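Local coordinates for peptidyl-prolyl cis-trans isomerase (Hirschia baltica, PDB 5EX2), which probably catalyses the cis-trans isomerisation of peptide bonds preceding proline, as a cyclophilin-type folding helper, at residues I43-V54 against L89-F98. Residues are numbered along the deposited sequence; the frame is centred on the assembly and turned at random.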
loop_
_atom_site.group_PDB
_atom_site.type_symbol
_atom_site.label_atom_id
_atom_site.label_comp_id
_atom_site.label_asym_id
_atom_site.label_seq_id
_atom_site.Cartn_x
_atom_site.Cartn_y
_atom_site.Cartn_z
ATOM N N ILE A 43 9.561 -0.827 -3.501
ATOM C CA ILE A 43 9.491 -1.622 -2.283
ATOM C C ILE A 43 9.379 -3.118 -2.599
ATOM O O ILE A 43 10.030 -3.953 -1.965
ATOM C CB ILE A 43 8.314 -1.154 -1.407
ATOM C CG1 ILE A 43 8.556 0.293 -0.961
ATOM C CG2 ILE A 43 8.120 -2.087 -0.218
ATOM C CD1 ILE A 43 7.403 0.923 -0.215
ATOM N N ALA A 44 8.565 -3.452 -3.592
ATOM C CA ALA A 44 8.348 -4.845 -3.966
ATOM C C ALA A 44 8.140 -4.950 -5.475
ATOM O O ALA A 44 7.026 -5.145 -5.939
ATOM C CB ALA A 44 7.166 -5.407 -3.211
ATOM N N PRO A 45 9.225 -4.797 -6.252
ATOM C CA PRO A 45 9.077 -4.693 -7.707
ATOM C C PRO A 45 8.397 -5.896 -8.357
ATOM O O PRO A 45 7.551 -5.718 -9.231
ATOM C CB PRO A 45 10.519 -4.584 -8.212
ATOM C CG PRO A 45 11.392 -4.963 -7.076
ATOM C CD PRO A 45 10.629 -4.671 -5.826
ATOM N N ASN A 46 8.757 -7.110 -7.953
ATOM C CA ASN A 46 8.178 -8.282 -8.605
ATOM C C ASN A 46 6.727 -8.483 -8.207
ATOM O O ASN A 46 5.917 -8.955 -8.997
ATOM C CB ASN A 46 9.002 -9.526 -8.291
ATOM C CG ASN A 46 10.372 -9.464 -8.911
ATOM O OD1 ASN A 46 10.533 -9.007 -10.043
ATOM N ND2 ASN A 46 11.377 -9.919 -8.177
ATOM N N HIS A 47 6.367 -8.125 -6.983
ATOM C CA HIS A 47 4.959 -8.202 -6.604
ATOM C C HIS A 47 4.125 -7.178 -7.343
ATOM O O HIS A 47 3.017 -7.479 -7.766
ATOM C CB HIS A 47 4.797 -8.029 -5.099
ATOM C CG HIS A 47 5.036 -9.292 -4.334
ATOM N ND1 HIS A 47 6.299 -9.787 -4.112
ATOM C CD2 HIS A 47 4.177 -10.182 -3.785
ATOM C CE1 HIS A 47 6.213 -10.927 -3.442
ATOM N NE2 HIS A 47 4.936 -11.188 -3.232
ATOM N N VAL A 48 4.655 -5.978 -7.523
ATOM C CA VAL A 48 3.925 -4.963 -8.273
ATOM C C VAL A 48 3.687 -5.422 -9.710
ATOM O O VAL A 48 2.585 -5.251 -10.250
ATOM C CB VAL A 48 4.681 -3.615 -8.226
ATOM C CG1 VAL A 48 4.204 -2.634 -9.300
ATOM C CG2 VAL A 48 4.544 -3.018 -6.837
ATOM N N ALA A 49 4.690 -6.034 -10.327
ATOM C CA ALA A 49 4.510 -6.565 -11.673
ATOM C C ALA A 49 3.453 -7.673 -11.655
ATOM O O ALA A 49 2.618 -7.774 -12.554
ATOM C CB ALA A 49 5.816 -7.083 -12.236
ATOM N N GLN A 50 3.496 -8.519 -10.636
ATOM C CA GLN A 50 2.509 -9.592 -10.499
ATOM C C GLN A 50 1.096 -9.050 -10.396
ATOM O O GLN A 50 0.177 -9.548 -11.051
ATOM C CB GLN A 50 2.836 -10.441 -9.280
ATOM C CG GLN A 50 1.892 -11.613 -9.020
ATOM C CD GLN A 50 2.217 -12.850 -9.835
ATOM O OE1 GLN A 50 3.073 -12.832 -10.717
ATOM N NE2 GLN A 50 1.544 -13.950 -9.515
ATOM N N ILE A 51 0.892 -8.028 -9.576
ATOM C CA ILE A 51 -0.452 -7.484 -9.398
ATOM C C ILE A 51 -0.960 -6.893 -10.709
ATOM O O ILE A 51 -2.088 -7.149 -11.096
ATOM C CB ILE A 51 -0.492 -6.433 -8.277
ATOM C CG1 ILE A 51 -0.174 -7.096 -6.916
ATOM C CG2 ILE A 51 -1.830 -5.718 -8.243
ATOM C CD1 ILE A 51 -1.098 -8.243 -6.493
ATOM N N ARG A 52 -0.138 -6.127 -11.411
ATOM C CA ARG A 52 -0.575 -5.615 -12.714
ATOM C C ARG A 52 -0.991 -6.743 -13.646
ATOM O O ARG A 52 -2.022 -6.664 -14.319
ATOM C CB ARG A 52 0.526 -4.804 -13.393
ATOM C CG ARG A 52 0.886 -3.518 -12.701
ATOM C CD ARG A 52 1.603 -2.575 -13.651
ATOM N NE ARG A 52 2.218 -1.476 -12.919
ATOM C CZ ARG A 52 3.495 -1.429 -12.568
ATOM N NH1 ARG A 52 4.337 -2.405 -12.895
ATOM N NH2 ARG A 52 3.937 -0.382 -11.894
ATOM N N LYS A 53 -0.182 -7.784 -13.691
ATOM C CA LYS A 53 -0.447 -8.936 -14.531
ATOM C C LYS A 53 -1.774 -9.586 -14.164
ATOM O O LYS A 53 -2.596 -9.851 -15.036
ATOM C CB LYS A 53 0.708 -9.928 -14.398
ATOM C CG LYS A 53 0.550 -11.224 -15.156
ATOM C CD LYS A 53 1.748 -12.141 -14.895
ATOM C CE LYS A 53 1.583 -13.498 -15.569
ATOM N NZ LYS A 53 1.775 -13.426 -17.043
ATOM N N VAL A 54 -1.993 -9.862 -12.883
ATOM C CA VAL A 54 -3.224 -10.545 -12.483
ATOM C C VAL A 54 -4.448 -9.656 -12.743
ATOM O O VAL A 54 -5.464 -10.112 -13.260
ATOM C CB VAL A 54 -3.156 -10.985 -11.002
ATOM C CG1 VAL A 54 -4.452 -11.645 -10.566
ATOM C CG2 VAL A 54 -2.002 -11.952 -10.800
ATOM N N LEU A 89 -1.162 -19.189 -13.549
ATOM C CA LEU A 89 -0.504 -18.120 -12.818
ATOM C C LEU A 89 0.591 -18.711 -11.948
ATOM O O LEU A 89 0.348 -19.691 -11.245
ATOM C CB LEU A 89 -1.527 -17.367 -11.971
ATOM C CG LEU A 89 -1.041 -16.137 -11.229
ATOM C CD1 LEU A 89 -0.525 -15.089 -12.201
ATOM C CD2 LEU A 89 -2.201 -15.603 -10.417
ATOM N N GLU A 90 1.792 -18.147 -12.033
ATOM C CA GLU A 90 2.921 -18.613 -11.238
ATOM C C GLU A 90 3.079 -17.806 -9.962
ATOM O O GLU A 90 2.679 -16.635 -9.881
ATOM C CB GLU A 90 4.215 -18.553 -12.055
ATOM C CG GLU A 90 4.220 -19.461 -13.278
ATOM C CD GLU A 90 4.099 -20.929 -12.918
ATOM O OE1 GLU A 90 4.774 -21.366 -11.960
ATOM O OE2 GLU A 90 3.316 -21.642 -13.584
ATOM N N ALA A 91 3.689 -18.434 -8.967
ATOM C CA ALA A 91 3.977 -17.770 -7.714
ATOM C C ALA A 91 5.098 -16.764 -7.903
ATOM O O ALA A 91 5.827 -16.788 -8.902
ATOM C CB ALA A 91 4.350 -18.793 -6.651
ATOM N N VAL A 92 5.224 -15.878 -6.926
ATOM C CA VAL A 92 6.271 -14.873 -6.929
ATOM C C VAL A 92 7.095 -15.030 -5.655
ATOM O O VAL A 92 6.546 -15.260 -4.586
ATOM C CB VAL A 92 5.655 -13.455 -7.056
ATOM C CG1 VAL A 92 4.535 -13.249 -6.045
ATOM C CG2 VAL A 92 6.718 -12.381 -6.938
ATOM N N ASP A 93 8.414 -14.921 -5.778
ATOM C CA ASP A 93 9.284 -15.084 -4.620
ATOM C C ASP A 93 9.061 -13.957 -3.632
ATOM O O ASP A 93 8.790 -12.814 -4.021
ATOM C CB ASP A 93 10.761 -15.117 -5.027
ATOM C CG ASP A 93 11.183 -16.444 -5.629
ATOM O OD1 ASP A 93 10.361 -17.379 -5.651
ATOM O OD2 ASP A 93 12.347 -16.550 -6.074
ATOM N N GLY A 94 9.209 -14.273 -2.351
ATOM C CA GLY A 94 8.994 -13.295 -1.306
ATOM C C GLY A 94 9.869 -12.069 -1.492
ATOM O O GLY A 94 11.035 -12.162 -1.901
ATOM N N GLU A 95 9.279 -10.915 -1.202
ATOM C CA GLU A 95 9.954 -9.631 -1.205
ATOM C C GLU A 95 9.581 -8.958 0.099
ATOM O O GLU A 95 8.705 -8.083 0.133
ATOM C CB GLU A 95 9.538 -8.766 -2.403
ATOM C CG GLU A 95 10.130 -9.189 -3.728
ATOM C CD GLU A 95 9.606 -8.355 -4.879
ATOM O OE1 GLU A 95 8.364 -8.226 -5.002
ATOM O OE2 GLU A 95 10.428 -7.832 -5.669
ATOM N N PHE A 96 10.245 -9.346 1.180
ATOM C CA PHE A 96 9.834 -8.903 2.501
ATOM C C PHE A 96 10.568 -7.644 2.942
ATOM O O PHE A 96 10.108 -6.919 3.824
ATOM C CB PHE A 96 10.076 -10.005 3.530
ATOM C CG PHE A 96 9.434 -11.336 3.190
ATOM C CD1 PHE A 96 8.280 -11.425 2.447
ATOM C CD2 PHE A 96 10.015 -12.509 3.637
ATOM C CE1 PHE A 96 7.728 -12.672 2.167
ATOM C CE2 PHE A 96 9.456 -13.746 3.357
ATOM C CZ PHE A 96 8.318 -13.818 2.617
ATOM N N VAL A 97 11.730 -7.427 2.349
ATOM C CA VAL A 97 12.528 -6.237 2.614
ATOM C C VAL A 97 13.115 -5.780 1.295
ATOM O O VAL A 97 13.109 -6.527 0.315
ATOM C CB VAL A 97 13.670 -6.497 3.625
ATOM C CG1 VAL A 97 13.129 -6.966 4.958
ATOM C CG2 VAL A 97 14.665 -7.511 3.080
ATOM N N PHE A 98 13.616 -4.553 1.257
ATOM C CA PHE A 98 14.353 -4.087 0.103
ATOM C C PHE A 98 15.634 -3.425 0.574
ATOM O O PHE A 98 15.741 -2.995 1.720
ATOM C CB PHE A 98 13.508 -3.145 -0.772
ATOM C CG PHE A 98 13.118 -1.841 -0.138
ATOM C CD1 PHE A 98 12.120 -1.782 0.817
ATOM C CD2 PHE A 98 13.702 -0.657 -0.561
ATOM C CE1 PHE A 98 11.737 -0.569 1.367
ATOM C CE2 PHE A 98 13.325 0.550 -0.011
ATOM C CZ PHE A 98 12.343 0.596 0.953
HETATM O O HOH W 1 11.831 -5.980 -2.081
HETATM O O HOH W 2 10.296 -11.738 -6.098
#
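Glu95 brings its carboxylate to the first turn of helix 45-57, which packs against the eight-stranded barrel of the cyclophilin fold; the irregular segment 89-98 runs alongside this helix. Hydrogen bonds carry the N-terminal end. Extended beyond CG (chi2 176°), the Glu95 side chain takes Asn46 N on OE2 at 2.9 Å and His47 N on OE1 at 2.8 Å, both on the syn sides. The anti side of OE1 receives His47 ND1 at 2.7 Å, almost exactly in the ring plane, so three N-H groups grip one carboxylate, and the ND1 bond helps fix the imidazole's rotation. The helix N-terminus would probably stabilise the negative charge. Water bridges supplement this: one links Ile43 O to Val97 O, another Asn46 ND2 to Asp93 O.

Apolar contacts run from Ile43 along the helix. Val92 CG1 sits over one face of the His47 ring, a CH-pi contact 3.8 Å from the centroid, while Trp188 and Met158 of the barrel also touch this histidine. Ile43 CA lies over one face of the Phe98 ring, toward its rim, and Ile43 CG1 comes to Phe98 CE1 at 4.0 Å. Val54 CG2 meets both methyls of Leu89. One more hydrogen bond lies between the His47 and Val54 contacts: Gln50 bends at chi2 (83°) and its NE2, which also hydrogen-bonds Lys168 O, donates to Glu90 O at 2.9 Å, nearly in line with the carbonyl bond.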